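Local structure of protein YiiM (Escherichia coli, 1O65) at residues A[110-115]-A[126-131]; A[152-157]-A[189-194]. The protein is a MOSC-domain protein that may bind molybdenum and act as an oxidoreductase on nitrogenous compounds. One frame throughout, in Å; residues are numbered along the deposited sequence.

In the fold
Contact 1 (110-115 with 126-131) is buried, its centre about 5 Å from the centre of the chain; contact 2 (152-157 with 189-194) lies about 10 Å out and ends at an exposed histidine. They share a sheet: strands 121-128 and 156-160 are antiparallel neighbours, and Q127 O accepts a probable hydrogen bond from L157 N at 2.8 Å. Contact 1 joins a loop to a strand within the MOSC region, whereas contact 2 ties that region to helix 183-191 of the YiiM-like three-helix region. Neither has a hydrogen bond across it: a methionine thioether does the work in contact 1; in contact 2 a valine methyl meets an indole and a glycine backbone meets the edge of an imidazole.

Contact 1: A[110-115]-A[126-131]; sequences VYMGDI and SQPRSP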
loop_
_atom_site.group_PDB
_atom_site.type_symbol
_atom_site.label_atom_id
_atom_site.label_comp_id
_atom_site.label_asym_id
_atom_site.label_seq_id
_atom_site.Cartn_x
_atom_site.Cartn_y
_atom_site.Cartn_z
ATOM N N VAL A 110 -1.804 -7.702 7.191
ATOM C CA VAL A 110 -0.565 -6.925 7.079
ATOM C C VAL A 110 -0.668 -5.774 8.088
ATOM O O VAL A 110 -1.677 -5.067 8.106
ATOM C CB VAL A 110 -0.301 -6.446 5.656
ATOM C CG1 VAL A 110 0.805 -5.406 5.559
ATOM C CG2 VAL A 110 0.118 -7.653 4.801
ATOM N N TYR A 111 0.311 -5.646 8.973
ATOM C CA TYR A 111 0.256 -4.598 9.985
ATOM C C TYR A 111 1.154 -3.405 9.668
ATOM O O TYR A 111 2.226 -3.534 9.057
ATOM C CB TYR A 111 0.644 -5.193 11.348
ATOM C CG TYR A 111 -0.411 -6.107 11.955
ATOM C CD1 TYR A 111 -0.688 -7.334 11.364
ATOM C CD2 TYR A 111 -1.136 -5.750 13.087
ATOM C CE1 TYR A 111 -1.627 -8.187 11.878
ATOM C CE2 TYR A 111 -2.094 -6.613 13.608
ATOM C CZ TYR A 111 -2.336 -7.826 12.995
ATOM O OH TYR A 111 -3.290 -8.693 13.472
ATOM N N MET A 112 0.732 -2.229 10.136
ATOM C CA MET A 112 1.527 -1.002 9.960
ATOM C C MET A 112 2.866 -1.205 10.657
ATOM O O MET A 112 2.855 -1.688 11.784
ATOM C CB MET A 112 0.817 0.163 10.645
ATOM C CG MET A 112 -0.565 0.459 10.067
ATOM S SD MET A 112 -0.501 0.997 8.343
ATOM C CE MET A 112 0.426 2.502 8.529
ATOM N N GLY A 113 3.970 -0.861 10.028
ATOM C CA GLY A 113 5.289 -1.028 10.600
ATOM C C GLY A 113 5.863 -2.409 10.283
ATOM O O GLY A 113 7.000 -2.667 10.689
ATOM N N ASP A 114 5.124 -3.287 9.630
ATOM C CA ASP A 114 5.696 -4.621 9.377
ATOM C C ASP A 114 6.991 -4.434 8.591
ATOM O O ASP A 114 7.070 -3.588 7.697
ATOM C CB ASP A 114 4.782 -5.602 8.684
ATOM C CG ASP A 114 3.759 -6.317 9.531
ATOM O OD1 ASP A 114 3.837 -6.422 10.778
ATOM O OD2 ASP A 114 2.792 -6.837 8.901
ATOM N N ILE A 115 8.006 -5.176 9.013
ATOM C CA ILE A 115 9.295 -5.108 8.343
ATOM C C ILE A 115 9.538 -6.482 7.701
ATOM O O ILE A 115 9.485 -7.508 8.378
ATOM C CB ILE A 115 10.453 -4.751 9.258
ATOM C CG1 ILE A 115 10.271 -3.345 9.847
ATOM C CG2 ILE A 115 11.802 -4.846 8.524
ATOM C CD1 ILE A 115 11.160 -3.089 11.052
ATOM N N SER A 126 4.439 1.464 5.407
ATOM C CA SER A 126 4.371 2.838 5.923
ATOM C C SER A 126 2.987 3.431 5.908
ATOM O O SER A 126 2.683 4.353 6.666
ATOM C CB SER A 126 5.327 3.693 5.062
ATOM O OG SER A 126 4.705 3.857 3.785
ATOM N N GLN A 127 2.088 2.921 5.065
ATOM C CA GLN A 127 0.719 3.436 5.020
ATOM C C GLN A 127 -0.126 2.630 4.035
ATOM O O GLN A 127 0.410 1.964 3.143
ATOM C CB GLN A 127 0.709 4.901 4.520
ATOM C CG GLN A 127 1.253 5.042 3.095
ATOM C CD GLN A 127 0.998 6.432 2.518
ATOM O OE1 GLN A 127 1.630 7.428 2.862
ATOM N NE2 GLN A 127 -0.009 6.530 1.647
ATOM N N PRO A 128 -1.438 2.699 4.216
ATOM C CA PRO A 128 -2.358 2.078 3.246
ATOM C C PRO A 128 -2.256 2.904 1.977
ATOM O O PRO A 128 -1.753 4.036 2.073
ATOM C CB PRO A 128 -3.714 2.164 3.894
ATOM C CG PRO A 128 -3.502 2.573 5.309
ATOM C CD PRO A 128 -2.142 3.218 5.393
ATOM N N ARG A 129 -2.437 2.339 0.797
ATOM C CA ARG A 129 -2.383 3.119 -0.436
ATOM C C ARG A 129 -3.673 3.950 -0.531
ATOM O O ARG A 129 -4.772 3.456 -0.255
ATOM C CB ARG A 129 -2.185 2.212 -1.641
ATOM C CG ARG A 129 -2.048 2.932 -2.999
ATOM C CD ARG A 129 -3.432 3.062 -3.653
ATOM N NE ARG A 129 -3.311 3.403 -5.072
ATOM C CZ ARG A 129 -2.965 2.542 -6.031
ATOM N NH1 ARG A 129 -2.701 1.265 -5.731
ATOM N NH2 ARG A 129 -2.848 2.985 -7.278
ATOM N N SER A 130 -3.545 5.195 -0.869
ATOM C CA SER A 130 -4.590 6.183 -1.024
ATOM C C SER A 130 -5.177 6.266 -2.429
ATOM O O SER A 130 -4.616 6.950 -3.283
ATOM C CB SER A 130 -3.967 7.579 -0.762
ATOM O OG SER A 130 -4.326 8.101 0.478
ATOM N N PRO A 131 -6.356 5.722 -2.658
ATOM C CA PRO A 131 -7.001 5.802 -3.962
ATOM C C PRO A 131 -7.054 7.242 -4.462
ATOM O O PRO A 131 -7.341 8.181 -3.721
ATOM C CB PRO A 131 -8.389 5.247 -3.752
ATOM C CG PRO A 131 -8.552 4.973 -2.323
ATOM C CD PRO A 131 -7.224 5.088 -1.650
#
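M112 lays the end of its thioether over the backbone of strand 121-128, its CE 3.5 Å from S126 O and 3.6 Å from Q127 CA. M112 SD meets the proline ring of P128 at CD, 4.0 Å away, the two side chains crossing at about a right angle. CG stands anti to the carbonyl carbon (chi1 -61°), and further bends at chi2 and chi3 curl the chain so that the methyl reaches the strand. A186 of helix 183-191 touches both M112 and P128, and L209 also packs on M112, so the thioether is buried among apolar neighbours. The loop that presents it is a type II beta turn, Y111 to D114, with G113 at positive phi and D114 N bonded to Y111 O at 3.0 Å. It leads into strand 115-118, the antiparallel partner of 121-128 in the mixed sheet of the MOSC region. The D114 carboxylate folds back over the turn: Y111 N approaches OD2 at 2.8 Å from above the carboxylate plane, while OD1 forms a salt bridge with R177, a second hold on the group. Beyond the methionine, Q127 NE2 donates to P128 O at 3.1 Å, close to the line of the carbonyl bond, and Q127 OE1 is hydrogen-bonded to S210 OG. S126 turns its CB away from M112, and its OG bonds to D66 O.

Contact 2: A[152-157]-A[189-194]; sequences GKVGWL and IAWHMP
The indole of W191 carries the methyl of A190 on one face, 3.8 Å above the plane and displaced toward the rim, while V154 CG1 approaches the six-membered ring obliquely, 4.1 Å from CZ3. The imidazole of H192 is met at its edge, near the ring plane, by G152 N, 4.3 Å from CE1; this is a loose van der Waals approach. V154 points its CB toward 189-194, and with CG1 anti to the carbonyl carbon (chi1 -56°) that branch is the one reaching the indole. W213 and F229 meet W191 edge-to-face, setting it among aromatic rings. The contact joins two regions of the chain: 152-157 runs from the end of helix 144-151 into strand 156-160 of the MOSC sheet, and W191 lies on helix 183-191, in the YiiM-like three-helix region. G152 leaves the helix with positive phi, and an inverse gamma turn centred on K153 follows, with a weak bond from V154 N to G152 O. H192 bridges back to helix 144-151, where its NE2 is hydrogen-bonded to Q149 O. On the sheet side, V154 also packs on P128 of the neighbouring strand.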
loop_
_atom_site.group_PDB
_atom_site.type_symbol
_atom_site.label_atom_id
_atom_site.label_comp_id
_atom_site.label_asym_id
_atom_site.label_seq_id
_atom_site.Cartn_x
_atom_site.Cartn_y
_atom_site.Cartn_z
ATOM N N GLY A 152 -11.998 -0.764 1.219
ATOM C CA GLY A 152 -10.729 -0.916 1.952
ATOM C C GLY A 152 -9.742 -1.712 1.118
ATOM O O GLY A 152 -8.630 -1.979 1.583
ATOM N N LYS A 153 -10.090 -2.055 -0.118
ATOM C CA LYS A 153 -9.217 -2.847 -0.985
ATOM C C LYS A 153 -8.228 -1.913 -1.671
ATOM O O LYS A 153 -8.302 -1.702 -2.879
ATOM C CB LYS A 153 -10.059 -3.615 -2.014
ATOM C CG LYS A 153 -11.102 -4.516 -1.340
ATOM C CD LYS A 153 -11.948 -5.228 -2.399
ATOM C CE LYS A 153 -13.227 -5.809 -1.821
ATOM N NZ LYS A 153 -12.972 -7.053 -1.042
ATOM N N VAL A 154 -7.242 -1.447 -0.884
ATOM C CA VAL A 154 -6.343 -0.418 -1.411
ATOM C C VAL A 154 -4.902 -0.845 -1.513
ATOM O O VAL A 154 -4.167 -0.294 -2.348
ATOM C CB VAL A 154 -6.453 0.840 -0.531
ATOM C CG1 VAL A 154 -7.889 1.333 -0.449
ATOM C CG2 VAL A 154 -5.923 0.550 0.888
ATOM N N GLY A 155 -4.485 -1.885 -0.779
ATOM C CA GLY A 155 -3.035 -2.193 -0.889
ATOM C C GLY A 155 -2.285 -1.232 0.043
ATOM O O GLY A 155 -2.894 -0.534 0.843
ATOM N N TRP A 156 -0.966 -1.257 0.010
ATOM C CA TRP A 156 -0.176 -0.444 0.932
ATOM C C TRP A 156 1.187 -0.092 0.356
ATOM O O TRP A 156 1.642 -0.704 -0.602
ATOM C CB TRP A 156 0.018 -1.214 2.250
ATOM C CG TRP A 156 0.583 -2.583 2.026
ATOM C CD1 TRP A 156 1.900 -2.931 1.956
ATOM C CD2 TRP A 156 -0.172 -3.781 1.819
ATOM N NE1 TRP A 156 2.006 -4.286 1.748
ATOM C CE2 TRP A 156 0.753 -4.830 1.640
ATOM C CE3 TRP A 156 -1.542 -4.074 1.755
ATOM C CZ2 TRP A 156 0.355 -6.143 1.391
ATOM C CZ3 TRP A 156 -1.935 -5.377 1.503
ATOM C CH2 TRP A 156 -0.991 -6.389 1.329
ATOM N N LEU A 157 1.876 0.873 0.996
ATOM C CA LEU A 157 3.177 1.270 0.445
ATOM C C LEU A 157 4.267 0.858 1.414
ATOM O O LEU A 157 3.933 0.541 2.560
ATOM C CB LEU A 157 3.224 2.777 0.209
ATOM C CG LEU A 157 2.090 3.410 -0.581
ATOM C CD1 LEU A 157 2.204 4.916 -0.667
ATOM C CD2 LEU A 157 2.034 2.783 -1.994
ATOM N N ILE A 189 -9.726 3.914 9.968
ATOM C CA ILE A 189 -9.533 5.089 10.797
ATOM C C ILE A 189 -9.437 6.333 9.907
ATOM O O ILE A 189 -9.877 7.422 10.278
ATOM C CB ILE A 189 -8.226 4.984 11.628
ATOM C CG1 ILE A 189 -8.349 3.871 12.668
ATOM C CG2 ILE A 189 -7.924 6.336 12.249
ATOM C CD1 ILE A 189 -7.099 3.532 13.450
ATOM N N ALA A 190 -8.784 6.232 8.766
ATOM C CA ALA A 190 -8.651 7.390 7.898
ATOM C C ALA A 190 -9.939 7.717 7.152
ATOM O O ALA A 190 -10.229 8.898 7.042
ATOM C CB ALA A 190 -7.580 7.188 6.817
ATOM N N TRP A 191 -10.641 6.687 6.652
ATOM C CA TRP A 191 -11.750 6.982 5.757
ATOM C C TRP A 191 -13.117 6.440 6.100
ATOM O O TRP A 191 -14.078 6.770 5.393
ATOM C CB TRP A 191 -11.366 6.417 4.364
ATOM C CG TRP A 191 -10.058 6.825 3.801
ATOM C CD1 TRP A 191 -9.603 8.109 3.648
ATOM C CD2 TRP A 191 -9.010 5.982 3.303
ATOM N NE1 TRP A 191 -8.367 8.093 3.076
ATOM C CE2 TRP A 191 -7.974 6.813 2.847
ATOM C CE3 TRP A 191 -8.870 4.596 3.158
ATOM C CZ2 TRP A 191 -6.776 6.327 2.289
ATOM C CZ3 TRP A 191 -7.691 4.124 2.603
ATOM C CH2 TRP A 191 -6.651 4.970 2.190
ATOM N N HIS A 192 -13.284 5.550 7.078
ATOM C CA HIS A 192 -14.610 5.007 7.341
ATOM C C HIS A 192 -15.241 5.495 8.627
ATOM O O HIS A 192 -16.463 5.648 8.690
ATOM C CB HIS A 192 -14.554 3.456 7.392
ATOM C CG HIS A 192 -14.068 2.799 6.140
ATOM N ND1 HIS A 192 -13.617 1.508 6.115
ATOM C CD2 HIS A 192 -13.913 3.247 4.874
ATOM C CE1 HIS A 192 -13.239 1.166 4.899
ATOM N NE2 HIS A 192 -13.408 2.227 4.108
ATOM N N MET A 193 -14.474 5.684 9.700
ATOM C CA MET A 193 -15.081 6.100 10.949
ATOM C C MET A 193 -15.200 7.599 11.126
ATOM O O MET A 193 -14.518 8.405 10.487
ATOM C CB MET A 193 -14.387 5.503 12.158
ATOM C CG MET A 193 -12.907 5.273 12.116
ATOM S SD MET A 193 -12.140 5.414 13.760
ATOM C CE MET A 193 -11.859 7.172 13.828
ATOM N N PRO A 194 -16.149 7.972 11.991
ATOM C CA PRO A 194 -16.327 9.382 12.307
ATOM C C PRO A 194 -15.175 9.850 13.193
ATOM O O PRO A 194 -14.462 9.041 13.773
ATOM C CB PRO A 194 -17.658 9.472 13.033
ATOM C CG PRO A 194 -18.117 8.081 13.242
ATOM C CD PRO A 194 -17.384 7.194 12.263
#